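Local coordinates for protein ectonucleotide pyrophosphatase/phosphodiesterase family member 5 (Mus musculus, PDB 5VEO) that probably hydrolyses nucleotide phosphodiester bonds as a two-zinc ectoenzyme of restricted substrate range, and binds AMP at its zinc site, at residues Lys101-Glu105 and His295-Val299; His118-Met124 and Pro137-Tyr143; Val147-Val153 and Leu171-Glu175; His225-Cys230 and Leu321-Tyr327. The protein carries 1 engineered substitution. All coordinates share one frame; numbering follows the deposited sequence. Where two conformers were deposited one is given.

Contacts 2 and 3 lie closest together, with centres 13 Å apart, and both belong to the mixed eight-strand sheet of this alkaline phosphatase-like domain: strands 120-123 and 168-173 are neighbours there, and strand 139-140 leads into helix 149-160. Contact 4, its centre about 22 Å from that of contact 3, is a separate two-strand antiparallel ribbon carrying zinc ligands. All three touch AMP, and contacts 2 and 4 lie on opposite sides of the chain's centre, which places the nucleotide between them. Contact 1 touches none of the others, its centre lying about 24 to 29 Å from theirs. Along the chain it opens before contacts 2 and 3, closes after them and alternates with contact 4.

Contact 1. Residues Lys101-Glu105 and His295-Val299; sequences KFWEE and HNDRV
Arg298 NH2 is held by two residues of the 101-105 loop, which act in different ways. Lys101 O, lying near the guanidinium plane, accepts a hydrogen bond of 3.1 Å from Arg298 NH2, although the donor stands above the carbonyl plane and not on a lone pair. Glu105 OE1 is 3.4 Å from the same Arg298 NH2 but sits over the face of the group, with carboxylate and guanidinium stacked 16° apart; no N-H points at it, and the attraction is one of charge. On the opposite face Phe102 CD1 lies over the centre of the group, 3.7 Å from Arg298 CZ, and the two planes make 41°. A weak bond from Arg298 NH1 to Phe102 O, 2.9 Å long, adds a third hold. The arginine chain, extended from CG to NE, is what carries its head between carboxylate and ring.

Glu105 uses its other oxygen differently: the syn lone pair of OE2 receives Asn296 ND2 at 3.0 Å, in the amide plane. A water completes the bridge, donating to Glu105 OE1 at 2.6 Å and to Asn296 OD1 at 2.8 Å. Asn296 OD1 also accepts from Arg298 N at 2.9 Å, an Asx turn within the type I beta turn from Asn296 to Val299, so the residue that meets Glu105 also shapes the backbone carrying Arg298.

The pairing joins the loop between strand 88-91 and helix 109-115 to the loop between strands 279-283 and 302-306. Strand 80-83 lies against both, with Met81 touching Phe102 and Arg298, and Asp83 forming a salt bridge with Arg298 NE.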
# COMPACT_ATOMS: atom_id res chain seq x y z
N LYS A 101 17.82 4.49 -6.42
CA LYS A 101 17.38 5.78 -6.95
C LYS A 101 15.87 5.86 -7.11
O LYS A 101 15.32 6.97 -7.12
CB LYS A 101 18.08 6.05 -8.28
CG LYS A 101 19.57 6.37 -8.12
CD LYS A 101 19.93 7.69 -8.81
CE LYS A 101 21.24 8.31 -8.31
NZ LYS A 101 20.99 9.63 -7.63
N PHE A 102 15.17 4.74 -7.22
CA PHE A 102 13.72 4.80 -7.28
C PHE A 102 13.09 5.22 -5.96
O PHE A 102 11.93 5.64 -5.97
CB PHE A 102 13.14 3.47 -7.75
CG PHE A 102 13.11 3.35 -9.23
CD1 PHE A 102 12.12 3.98 -9.97
CD2 PHE A 102 14.09 2.65 -9.90
CE1 PHE A 102 12.09 3.90 -11.35
CE2 PHE A 102 14.08 2.57 -11.28
CZ PHE A 102 13.09 3.20 -12.01
N TRP A 103 13.82 5.11 -4.86
CA TRP A 103 13.32 5.35 -3.51
C TRP A 103 13.77 6.68 -2.91
O TRP A 103 13.20 7.13 -1.91
CB TRP A 103 13.79 4.22 -2.58
CG TRP A 103 13.30 2.88 -3.03
CD1 TRP A 103 13.86 2.06 -3.97
CD2 TRP A 103 12.11 2.23 -2.58
NE1 TRP A 103 13.09 0.92 -4.12
CE2 TRP A 103 12.00 1.01 -3.28
CE3 TRP A 103 11.12 2.57 -1.65
CZ2 TRP A 103 10.96 0.13 -3.06
CZ3 TRP A 103 10.08 1.69 -1.44
CH2 TRP A 103 10.01 0.49 -2.14
N GLU A 104 14.80 7.30 -3.47
CA GLU A 104 15.52 8.34 -2.76
C GLU A 104 14.94 9.74 -2.97
O GLU A 104 15.54 10.72 -2.51
CB GLU A 104 16.99 8.27 -3.16
CG GLU A 104 17.63 7.06 -2.48
CD GLU A 104 19.05 6.77 -2.90
OE1 GLU A 104 19.46 7.14 -4.03
OE2 GLU A 104 19.75 6.17 -2.07
N GLU A 105 13.76 9.88 -3.59
CA GLU A 105 13.09 11.17 -3.55
C GLU A 105 12.44 11.44 -2.21
O GLU A 105 11.98 12.56 -1.97
CB GLU A 105 12.06 11.26 -4.70
CG GLU A 105 12.76 11.05 -6.02
CD GLU A 105 11.88 11.08 -7.24
OE1 GLU A 105 12.46 10.97 -8.35
OE2 GLU A 105 10.66 11.22 -7.12
N HIS A 295 2.98 15.39 -10.82
CA HIS A 295 4.19 16.20 -10.78
C HIS A 295 5.42 15.34 -10.51
O HIS A 295 6.12 15.49 -9.51
CB HIS A 295 4.06 17.31 -9.74
CG HIS A 295 2.96 18.27 -10.03
ND1 HIS A 295 2.95 19.08 -11.15
CD2 HIS A 295 1.82 18.56 -9.35
CE1 HIS A 295 1.86 19.83 -11.14
NE2 HIS A 295 1.16 19.53 -10.06
N ASN A 296 5.69 14.43 -11.44
CA ASN A 296 6.82 13.52 -11.31
C ASN A 296 7.14 12.96 -12.68
O ASN A 296 6.23 12.59 -13.43
CB ASN A 296 6.50 12.38 -10.34
CG ASN A 296 7.74 11.64 -9.89
OD1 ASN A 296 8.33 10.86 -10.66
ND2 ASN A 296 8.16 11.87 -8.65
N ASP A 297 8.44 12.90 -13.02
CA ASP A 297 8.83 12.43 -14.34
C ASP A 297 8.58 10.93 -14.54
O ASP A 297 8.69 10.44 -15.67
CB ASP A 297 10.30 12.76 -14.60
CG ASP A 297 10.57 14.27 -14.63
OD1 ASP A 297 9.65 15.05 -14.96
OD2 ASP A 297 11.72 14.66 -14.32
N ARG A 298 8.22 10.20 -13.49
CA ARG A 298 7.82 8.80 -13.63
C ARG A 298 6.34 8.64 -13.96
O ARG A 298 5.88 7.50 -14.16
CB ARG A 298 8.15 8.03 -12.35
CG ARG A 298 9.63 7.97 -12.11
CD ARG A 298 9.95 7.63 -10.69
NE ARG A 298 11.39 7.74 -10.49
CZ ARG A 298 12.00 7.63 -9.32
NH1 ARG A 298 11.31 7.41 -8.21
NH2 ARG A 298 13.32 7.77 -9.28
N VAL A 299 5.59 9.73 -14.04
CA VAL A 299 4.24 9.67 -14.58
C VAL A 299 4.34 9.80 -16.10
O VAL A 299 4.92 10.76 -16.62
CB VAL A 299 3.36 10.77 -13.97
CG1 VAL A 299 1.95 10.72 -14.55
CG2 VAL A 299 3.33 10.62 -12.46
O HOH W 1 11.10 11.12 -10.51

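Contact 2. Residues His118-Met124 and Pro137-Tyr143. With AMP (adenosine monophosphate), chain Q.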
# COMPACT_ATOMS: atom_id res chain seq x y z
N HIS A 118 17.40 5.43 17.62
CA HIS A 118 16.60 4.25 17.88
C HIS A 118 16.90 3.17 16.84
O HIS A 118 17.68 3.37 15.90
CB HIS A 118 15.10 4.60 17.86
CG HIS A 118 14.74 5.80 18.69
ND1 HIS A 118 14.75 5.78 20.07
CD2 HIS A 118 14.36 7.05 18.34
CE1 HIS A 118 14.39 6.97 20.53
NE2 HIS A 118 14.15 7.76 19.50
N ALA A 119 16.31 2.00 17.04
CA ALA A 119 16.46 0.86 16.14
C ALA A 119 15.10 0.51 15.56
O ALA A 119 14.11 0.53 16.28
CB ALA A 119 17.03 -0.36 16.86
N SER A 120 15.06 0.17 14.28
CA SER A 120 13.84 -0.25 13.60
C SER A 120 14.00 -1.68 13.12
O SER A 120 15.11 -2.13 12.84
CB SER A 120 13.53 0.62 12.37
OG SER A 120 13.73 2.00 12.59
N GLY A 121 12.87 -2.38 12.96
CA GLY A 121 12.87 -3.72 12.44
C GLY A 121 11.77 -3.92 11.42
O GLY A 121 10.69 -3.36 11.58
N ALA A 122 12.04 -4.71 10.39
CA ALA A 122 11.08 -4.92 9.31
C ALA A 122 11.09 -6.37 8.88
O ALA A 122 12.16 -6.94 8.60
CB ALA A 122 11.37 -4.02 8.12
N ALA A 123 9.91 -6.96 8.83
CA ALA A 123 9.70 -8.35 8.45
C ALA A 123 8.81 -8.35 7.19
O ALA A 123 7.58 -8.42 7.27
CB ALA A 123 9.09 -9.11 9.58
N MET A 124 9.47 -8.19 6.04
CA MET A 124 8.93 -8.30 4.67
C MET A 124 8.16 -7.06 4.22
O MET A 124 7.50 -7.10 3.16
CB MET A 124 8.06 -9.54 4.50
CG MET A 124 8.75 -10.82 4.98
SD MET A 124 10.38 -11.02 4.24
CE MET A 124 10.76 -12.70 4.75
N PRO A 137 16.78 -0.53 7.55
CA PRO A 137 16.35 -0.73 8.94
C PRO A 137 17.43 -1.46 9.73
O PRO A 137 18.16 -2.30 9.18
CB PRO A 137 15.08 -1.58 8.80
CG PRO A 137 14.63 -1.39 7.37
CD PRO A 137 15.93 -1.28 6.61
N THR A 138 17.52 -1.16 11.02
CA THR A 138 18.52 -1.81 11.88
C THR A 138 18.48 -3.32 11.73
O THR A 138 19.53 -3.98 11.62
CB THR A 138 18.26 -1.45 13.33
OG1 THR A 138 18.10 -0.03 13.44
CG2 THR A 138 19.43 -1.94 14.23
N TYR A 139 17.27 -3.89 11.71
CA TYR A 139 17.03 -5.30 11.46
C TYR A 139 16.03 -5.44 10.33
O TYR A 139 15.01 -4.75 10.32
CB TYR A 139 16.46 -6.03 12.68
CG TYR A 139 17.21 -5.84 14.01
CD1 TYR A 139 18.28 -6.65 14.32
CD2 TYR A 139 16.79 -4.91 14.94
CE1 TYR A 139 18.95 -6.51 15.52
CE2 TYR A 139 17.46 -4.76 16.16
CZ TYR A 139 18.53 -5.58 16.44
OH TYR A 139 19.20 -5.45 17.65
N TYR A 140 16.29 -6.36 9.40
CA TYR A 140 15.32 -6.61 8.34
C TYR A 140 15.54 -8.01 7.77
O TYR A 140 16.61 -8.61 7.90
CB TYR A 140 15.41 -5.56 7.23
CG TYR A 140 16.67 -5.64 6.41
CD1 TYR A 140 16.72 -6.40 5.25
CD2 TYR A 140 17.82 -4.95 6.79
CE1 TYR A 140 17.90 -6.48 4.49
CE2 TYR A 140 19.00 -5.04 6.05
CZ TYR A 140 19.02 -5.79 4.90
OH TYR A 140 20.19 -5.88 4.16
N LEU A 141 14.52 -8.50 7.12
CA LEU A 141 14.57 -9.76 6.39
C LEU A 141 14.63 -9.51 4.89
O LEU A 141 13.83 -8.73 4.36
CB LEU A 141 13.35 -10.62 6.71
CG LEU A 141 13.01 -10.85 8.19
CD1 LEU A 141 11.76 -11.73 8.35
CD2 LEU A 141 14.20 -11.44 8.95
N PRO A 142 15.52 -10.16 4.15
CA PRO A 142 15.40 -10.17 2.69
C PRO A 142 14.02 -10.66 2.28
O PRO A 142 13.52 -11.65 2.81
CB PRO A 142 16.50 -11.14 2.25
CG PRO A 142 17.48 -11.09 3.37
CD PRO A 142 16.62 -11.03 4.59
N TYR A 143 13.38 -9.96 1.34
CA TYR A 143 12.00 -10.33 1.02
C TYR A 143 11.93 -11.77 0.52
O TYR A 143 12.66 -12.18 -0.39
CB TYR A 143 11.38 -9.40 -0.03
CG TYR A 143 9.93 -9.79 -0.24
CD1 TYR A 143 9.53 -10.56 -1.32
CD2 TYR A 143 8.97 -9.48 0.73
CE1 TYR A 143 8.21 -10.94 -1.49
CE2 TYR A 143 7.64 -9.86 0.57
CZ TYR A 143 7.28 -10.63 -0.53
OH TYR A 143 5.96 -11.01 -0.68
P AMP Q . -0.18 -5.39 -4.89
O1P AMP Q . -0.00 -4.06 -5.55
O2P AMP Q . -1.00 -6.35 -5.75
O3P AMP Q . -0.77 -5.29 -3.48
O5' AMP Q . 1.27 -6.06 -4.70
C5' AMP Q . 1.45 -7.03 -3.66
C4' AMP Q . 2.41 -8.13 -4.03
O4' AMP Q . 3.73 -7.62 -3.97
C3' AMP Q . 2.39 -9.31 -3.05
O3' AMP Q . 1.76 -10.43 -3.64
C2' AMP Q . 3.86 -9.62 -2.77
O2' AMP Q . 4.23 -10.96 -2.96
C1' AMP Q . 4.60 -8.70 -3.72
N9 AMP Q . 5.83 -8.18 -3.17
C8 AMP Q . 5.98 -7.37 -2.11
N7 AMP Q . 7.30 -7.10 -1.93
C5 AMP Q . 7.97 -7.75 -2.92
C6 AMP Q . 9.37 -7.89 -3.34
N6 AMP Q . 10.35 -7.27 -2.66
N1 AMP Q . 9.65 -8.65 -4.42
C2 AMP Q . 8.69 -9.28 -5.13
N3 AMP Q . 7.39 -9.20 -4.82
C4 AMP Q . 7.00 -8.46 -3.73
O HOH W 2 12.00 -7.14 5.33
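Strands 120-123 and 139-140 run parallel, with Gly121 opposite Tyr139 and Ala122 opposite Tyr140 at CA separations of 4.6 and 4.7 Å. The ladder is staggered as parallel pairing requires: Tyr139 N donates to Ser120 O at 3.0 Å, Ala122 N to Tyr139 O, and Leu141 N to Ala122 O. At the Thr138 end of the ladder, Thr138 OG1 takes the place of a backbone acceptor for Ser120 N at 3.2 Å. Strand 139-140 is the outermost strand of the eight-strand sheet of the alkaline phosphatase-like core, and 120-123 is its only sheet neighbour within the chain. Past the ladder the segments are joined by side chains. Met124, bent at chi2, turns its thioether toward 137-143: CE packs 3.9 Å from Leu141 CB, and SD stands 5.0 Å from the Tyr143 ring centroid, 48° off its normal, an oblique Met-aromatic contact. Tyr143 CG is anti to the backbone N (chi1 -176°), which brings Met124 O to the ring edge while AMP C5 lies over one face, 3.5 Å above the plane. At the ring's end Tyr143 OH accepts a 2.9 Å hydrogen bond from AMP O2' and is also bonded to Glu174. A phenylalanine here would lack that hydroxyl and would probably leave both the ribose O2' and Glu174 without this partner. Nearby, a water accepts from Met124 N and lies within bonding distance of Leu141 O.

Contact 3. Residues Val147-Val153 and Leu171-Glu175. With AMP (adenosine monophosphate), chain Q.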
# COMPACT_ATOMS: atom_id res chain seq x y z
N VAL A 147 8.31 -17.24 3.55
CA VAL A 147 8.50 -17.25 4.99
C VAL A 147 7.14 -17.14 5.66
O VAL A 147 6.34 -16.26 5.32
CB VAL A 147 9.44 -16.11 5.42
CG1 VAL A 147 9.54 -16.04 6.93
CG2 VAL A 147 10.83 -16.31 4.83
N SER A 148 6.88 -18.05 6.58
CA SER A 148 5.58 -18.14 7.22
C SER A 148 5.28 -16.88 8.03
O SER A 148 6.18 -16.16 8.48
CB SER A 148 5.52 -19.36 8.13
OG SER A 148 6.33 -19.13 9.27
N PHE A 149 3.99 -16.62 8.22
CA PHE A 149 3.58 -15.53 9.08
C PHE A 149 4.15 -15.70 10.48
O PHE A 149 4.63 -14.73 11.09
CB PHE A 149 2.06 -15.47 9.15
CG PHE A 149 1.56 -14.34 9.95
CD1 PHE A 149 1.10 -14.54 11.24
CD2 PHE A 149 1.56 -13.06 9.43
CE1 PHE A 149 0.63 -13.48 11.99
CE2 PHE A 149 1.09 -12.00 10.17
CZ PHE A 149 0.63 -12.21 11.46
N GLU A 150 4.14 -16.93 10.99
CA GLU A 150 4.62 -17.19 12.34
C GLU A 150 6.11 -16.89 12.46
O GLU A 150 6.56 -16.37 13.49
CB GLU A 150 4.31 -18.65 12.71
CG GLU A 150 2.79 -18.97 12.78
CD GLU A 150 2.07 -18.98 11.43
OE1 GLU A 150 2.72 -19.24 10.38
OE2 GLU A 150 0.82 -18.72 11.42
N ASP A 151 6.88 -17.17 11.41
CA ASP A 151 8.30 -16.84 11.45
C ASP A 151 8.52 -15.33 11.39
O ASP A 151 9.45 -14.81 12.02
CB ASP A 151 9.03 -17.54 10.31
CG ASP A 151 9.32 -19.01 10.62
OD1 ASP A 151 9.21 -19.39 11.80
OD2 ASP A 151 9.67 -19.77 9.69
N ARG A 152 7.69 -14.62 10.61
CA ARG A 152 7.79 -13.17 10.58
C ARG A 152 7.49 -12.57 11.94
O ARG A 152 8.20 -11.68 12.41
CB ARG A 152 6.84 -12.59 9.52
CG ARG A 152 7.19 -13.05 8.13
CD ARG A 152 6.20 -12.53 7.07
NE ARG A 152 6.19 -13.40 5.90
CZ ARG A 152 5.78 -13.05 4.67
NH1 ARG A 152 5.37 -11.81 4.42
NH2 ARG A 152 5.80 -13.93 3.68
N VAL A 153 6.43 -13.07 12.59
CA VAL A 153 6.08 -12.62 13.94
C VAL A 153 7.23 -12.91 14.90
O VAL A 153 7.58 -12.07 15.74
CB VAL A 153 4.78 -13.29 14.40
CG1 VAL A 153 4.54 -13.08 15.88
CG2 VAL A 153 3.63 -12.73 13.58
N LEU A 171 5.54 -5.22 9.95
CA LEU A 171 5.22 -6.61 9.65
C LEU A 171 4.26 -6.63 8.47
O LEU A 171 3.27 -5.90 8.48
CB LEU A 171 4.60 -7.29 10.87
CG LEU A 171 4.01 -8.68 10.73
CD1 LEU A 171 5.09 -9.68 10.34
CD2 LEU A 171 3.30 -9.13 12.02
N TYR A 172 4.56 -7.45 7.47
CA TYR A 172 3.80 -7.50 6.23
C TYR A 172 3.39 -8.94 5.95
O TYR A 172 4.18 -9.88 6.14
CB TYR A 172 4.65 -6.93 5.10
CG TYR A 172 4.06 -7.07 3.72
CD1 TYR A 172 3.05 -6.23 3.28
CD2 TYR A 172 4.52 -8.05 2.86
CE1 TYR A 172 2.52 -6.36 2.01
CE2 TYR A 172 4.00 -8.19 1.60
CZ TYR A 172 2.98 -7.35 1.18
OH TYR A 172 2.48 -7.52 -0.08
N TRP A 173 2.17 -9.10 5.44
CA TRP A 173 1.64 -10.39 4.99
C TRP A 173 0.87 -10.18 3.69
O TRP A 173 0.20 -9.15 3.53
CB TRP A 173 0.75 -11.00 6.07
CG TRP A 173 0.27 -12.40 5.82
CD1 TRP A 173 -1.03 -12.82 5.72
CD2 TRP A 173 1.08 -13.57 5.65
NE1 TRP A 173 -1.07 -14.17 5.51
CE2 TRP A 173 0.21 -14.66 5.46
CE3 TRP A 173 2.46 -13.79 5.65
CZ2 TRP A 173 0.67 -15.95 5.25
CZ3 TRP A 173 2.92 -15.08 5.46
CH2 TRP A 173 2.03 -16.14 5.26
N GLU A 174 0.96 -11.16 2.77
CA GLU A 174 0.47 -11.01 1.40
C GLU A 174 -1.02 -11.31 1.24
O GLU A 174 -1.57 -11.06 0.14
CB GLU A 174 1.27 -11.91 0.46
CG GLU A 174 2.74 -11.55 0.35
CD GLU A 174 3.62 -12.04 1.50
OE1 GLU A 174 4.81 -11.62 1.53
OE2 GLU A 174 3.16 -12.87 2.32
N GLU A 175 -1.66 -11.85 2.27
CA GLU A 175 -3.11 -12.06 2.25
C GLU A 175 -3.81 -10.97 3.06
O GLU A 175 -3.26 -10.48 4.07
CB GLU A 175 -3.46 -13.43 2.82
CG GLU A 175 -3.05 -14.59 1.94
CD GLU A 175 -3.94 -14.80 0.70
OE1 GLU A 175 -4.60 -13.85 0.23
OE2 GLU A 175 -3.93 -15.94 0.18
P AMP Q . -0.18 -5.39 -4.89
O1P AMP Q . -0.00 -4.06 -5.55
O2P AMP Q . -1.00 -6.35 -5.75
O3P AMP Q . -0.77 -5.29 -3.48
O5' AMP Q . 1.27 -6.06 -4.70
C5' AMP Q . 1.45 -7.03 -3.66
C4' AMP Q . 2.41 -8.13 -4.03
O4' AMP Q . 3.73 -7.62 -3.97
C3' AMP Q . 2.39 -9.31 -3.05
O3' AMP Q . 1.76 -10.43 -3.64
C2' AMP Q . 3.86 -9.62 -2.77
O2' AMP Q . 4.23 -10.96 -2.96
C1' AMP Q . 4.60 -8.70 -3.72
N9 AMP Q . 5.83 -8.18 -3.17
C8 AMP Q . 5.98 -7.37 -2.11
N7 AMP Q . 7.30 -7.10 -1.93
C5 AMP Q . 7.97 -7.75 -2.92
C6 AMP Q . 9.37 -7.89 -3.34
N6 AMP Q . 10.35 -7.27 -2.66
N1 AMP Q . 9.65 -8.65 -4.42
C2 AMP Q . 8.69 -9.28 -5.13
N3 AMP Q . 7.39 -9.20 -4.82
C4 AMP Q . 7.00 -8.46 -3.73
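Arg152 reaches from helix 149-160 to strand 168-173. Arg152 CB presses on Leu171 CD1 at 3.5 Å. The chain then runs extended to NE, Arg152 CD passing 3.5 Å from Tyr172 O. Arg152 NE and NH2 together take Val147 O side-on, NE at 2.9 Å. Arg152 CZ lies 3.5 Å from Trp173 CE3, the indole edge meeting the guanidinium face with planes 73° apart. At the tip Arg152 NH1 donates to Tyr172 O at 2.8 Å and to Glu174 OE1 at 2.9 Å, the latter a salt bridge to which NH2 adds weak bonds. This helix and strand form the return of a beta-alpha-beta crossover from strand 139-140; their local axes lie 9.2 Å apart and antiparallel, at 174°. A leucine in place of Arg152 would probably leave Glu174, whose OE1 is also hydrogen-bonded to Tyr143 OH, without its opposite charge and the carbonyls of Val147 and Tyr172 without these donors. Ser148 caps the helix, its OG accepting from Asp151 N. One turn before Arg152, Phe149 sets CB over the six-membered ring of Trp173 and its ring edge against the indole face, a T-shaped pair. Tyr172 OH, hydrogen-bonded to Asp22, and Glu174 CG pack against the ribose of AMP.

Contact 4. Residues His225-Cys230 and Leu321-Tyr327; sequences HGMTQC and LLGNHGY. With ZN (zinc ion), chain E; ZN (zinc ion), chain D; AMP (adenosine monophosphate), chain Q.
The imidazoles of His225 and His325 stack face to face, their centroids 3.4 Å apart and planes only 12° from parallel. Both have CG between the backbone N and the carbonyl carbon (chi1 56° and 55°), the crowded position, and this shared torsion turns the two rings in from opposing segments until they overlap. Met227 meets His325 from another direction: with its chain bent at chi2 and chi3, SD stands at the ring edge, near its plane, and CE packs 3.7 Å from His325 CD2. The same Met227 SD lies 3.3 Å from Asn324 N, against the backbone of the facing strand. Gly323 leaves room for this, since a CB there would press tightly on Met227 CG.

Behind the rings runs a two-strand antiparallel ribbon. Thr228 and Asn324 form its hydrogen-bonded pair, with Thr228 N to Asn324 O at 2.9 Å and a matching bond returning, while Cys230 N continues the ladder to Leu322 O. His325 directly follows strand 323-324 and His225 lies three residues before strand 228-229, so the ring pair sits at one end of the ribbon.

His225 ND1 donates to Gly226 O, and His325 ND1 is bonded to Thr56 O, so each ring presents NE2 to a metal. His225 NE2 binds one zinc at 2.1 Å, in a site shared with Asp22 and Asp224; His325 NE2 binds the other, also at 2.1 Å, beside Asp177 and His181. AMP O3P joins the first zinc at 1.8 Å and AMP O2P the second zinc at 1.9 Å. The stacked ligands therefore belong to a pair of zinc ions bridged by one phosphate, an arrangement consistent with two-metal phosphoryl transfer as in the alkaline phosphatase clan.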
# COMPACT_ATOMS: atom_id res chain seq x y z
N HIS A 225 -4.69 -1.07 0.54
CA HIS A 225 -5.85 -0.83 -0.33
C HIS A 225 -6.84 -1.97 -0.15
O HIS A 225 -6.56 -2.96 0.56
CB HIS A 225 -5.44 -0.77 -1.81
CG HIS A 225 -4.72 -2.01 -2.22
ND1 HIS A 225 -5.36 -3.23 -2.40
CD2 HIS A 225 -3.39 -2.27 -2.32
CE1 HIS A 225 -4.45 -4.17 -2.60
NE2 HIS A 225 -3.25 -3.61 -2.57
N GLY A 226 -7.96 -1.86 -0.84
CA GLY A 226 -8.99 -2.88 -0.88
C GLY A 226 -8.93 -3.70 -2.15
O GLY A 226 -7.86 -4.08 -2.65
N MET A 227 -10.11 -4.01 -2.69
CA MET A 227 -10.21 -4.92 -3.83
C MET A 227 -11.60 -4.79 -4.43
O MET A 227 -12.57 -4.59 -3.70
CB MET A 227 -9.95 -6.37 -3.38
CG MET A 227 -9.76 -7.41 -4.49
SD MET A 227 -8.16 -7.30 -5.35
CE MET A 227 -7.03 -7.77 -4.07
N THR A 228 -11.70 -4.90 -5.74
CA THR A 228 -13.00 -4.86 -6.40
C THR A 228 -13.10 -6.02 -7.40
O THR A 228 -12.10 -6.55 -7.89
CB THR A 228 -13.29 -3.50 -7.07
OG1 THR A 228 -14.71 -3.35 -7.31
CG2 THR A 228 -12.66 -3.36 -8.39
N GLN A 229 -14.34 -6.41 -7.65
CA GLN A 229 -14.64 -7.54 -8.52
C GLN A 229 -14.51 -7.15 -9.98
O GLN A 229 -15.12 -6.17 -10.45
CB GLN A 229 -16.05 -8.06 -8.24
CG GLN A 229 -16.36 -9.39 -8.90
CD GLN A 229 -15.79 -10.59 -8.14
OE1 GLN A 229 -15.44 -10.49 -6.98
NE2 GLN A 229 -15.72 -11.72 -8.81
N CYS A 230 -13.80 -7.98 -10.72
CA CYS A 230 -13.64 -7.85 -12.16
C CYS A 230 -14.38 -8.97 -12.88
O CYS A 230 -14.85 -9.93 -12.27
CB CYS A 230 -12.16 -7.86 -12.53
SG CYS A 230 -11.32 -6.38 -11.85
N LEU A 321 -7.55 -11.09 -13.82
CA LEU A 321 -7.80 -11.56 -12.47
C LEU A 321 -9.21 -11.16 -12.04
O LEU A 321 -9.68 -10.08 -12.39
CB LEU A 321 -6.80 -10.95 -11.47
CG LEU A 321 -5.33 -11.25 -11.75
CD1 LEU A 321 -4.42 -10.33 -10.96
CD2 LEU A 321 -5.03 -12.68 -11.42
N LEU A 322 -9.85 -12.02 -11.24
CA LEU A 322 -11.22 -11.76 -10.81
C LEU A 322 -11.30 -10.67 -9.75
O LEU A 322 -12.37 -10.09 -9.55
CB LEU A 322 -11.86 -13.05 -10.29
CG LEU A 322 -12.30 -14.02 -11.38
CD1 LEU A 322 -12.59 -15.36 -10.74
CD2 LEU A 322 -13.52 -13.47 -12.12
N GLY A 323 -10.21 -10.38 -9.06
CA GLY A 323 -10.14 -9.22 -8.19
C GLY A 323 -8.99 -8.32 -8.59
O GLY A 323 -7.90 -8.80 -8.94
N ASN A 324 -9.21 -7.02 -8.50
CA ASN A 324 -8.08 -6.12 -8.67
C ASN A 324 -8.30 -4.81 -7.93
O ASN A 324 -9.37 -4.52 -7.37
CB ASN A 324 -7.77 -5.88 -10.15
CG ASN A 324 -6.29 -5.54 -10.40
OD1 ASN A 324 -5.44 -5.61 -9.51
ND2 ASN A 324 -6.00 -5.12 -11.62
N HIS A 325 -7.24 -4.00 -7.93
CA HIS A 325 -7.19 -2.72 -7.26
C HIS A 325 -6.21 -1.85 -8.06
O HIS A 325 -5.59 -2.31 -9.01
CB HIS A 325 -6.76 -2.90 -5.80
CG HIS A 325 -5.47 -3.64 -5.67
ND1 HIS A 325 -4.25 -3.00 -5.67
CD2 HIS A 325 -5.20 -4.97 -5.65
CE1 HIS A 325 -3.28 -3.90 -5.59
NE2 HIS A 325 -3.83 -5.11 -5.60
N GLY A 326 -6.07 -0.61 -7.63
CA GLY A 326 -5.35 0.39 -8.40
C GLY A 326 -6.22 1.54 -8.85
O GLY A 326 -5.69 2.59 -9.23
N TYR A 327 -7.54 1.36 -8.77
CA TYR A 327 -8.53 2.34 -9.17
C TYR A 327 -8.49 3.60 -8.29
O TYR A 327 -7.85 3.66 -7.24
CB TYR A 327 -9.92 1.71 -9.09
CG TYR A 327 -10.06 0.44 -9.89
CD1 TYR A 327 -10.36 0.49 -11.24
CD2 TYR A 327 -9.87 -0.80 -9.31
CE1 TYR A 327 -10.48 -0.67 -11.99
CE2 TYR A 327 -9.98 -1.96 -10.05
CZ TYR A 327 -10.28 -1.90 -11.39
OH TYR A 327 -10.39 -3.06 -12.12
ZN ZN E . -1.55 -4.60 -1.97
ZN ZN D . -2.81 -6.85 -5.21
P AMP Q . -0.18 -5.39 -4.89
O1P AMP Q . -0.00 -4.06 -5.55
O2P AMP Q . -1.00 -6.35 -5.75
O3P AMP Q . -0.77 -5.29 -3.48
O5' AMP Q . 1.27 -6.06 -4.70
C5' AMP Q . 1.45 -7.03 -3.66
C4' AMP Q . 2.41 -8.13 -4.03
O4' AMP Q . 3.73 -7.62 -3.97
C3' AMP Q . 2.39 -9.31 -3.05
O3' AMP Q . 1.76 -10.43 -3.64
C2' AMP Q . 3.86 -9.62 -2.77
O2' AMP Q . 4.23 -10.96 -2.96
C1' AMP Q . 4.60 -8.70 -3.72
N9 AMP Q . 5.83 -8.18 -3.17
C8 AMP Q . 5.98 -7.37 -2.11
N7 AMP Q . 7.30 -7.10 -1.93
C5 AMP Q . 7.97 -7.75 -2.92
C6 AMP Q . 9.37 -7.89 -3.34
N6 AMP Q . 10.35 -7.27 -2.66
N1 AMP Q . 9.65 -8.65 -4.42
C2 AMP Q . 8.69 -9.28 -5.13
N3 AMP Q . 7.39 -9.20 -4.82
C4 AMP Q . 7.00 -8.46 -3.73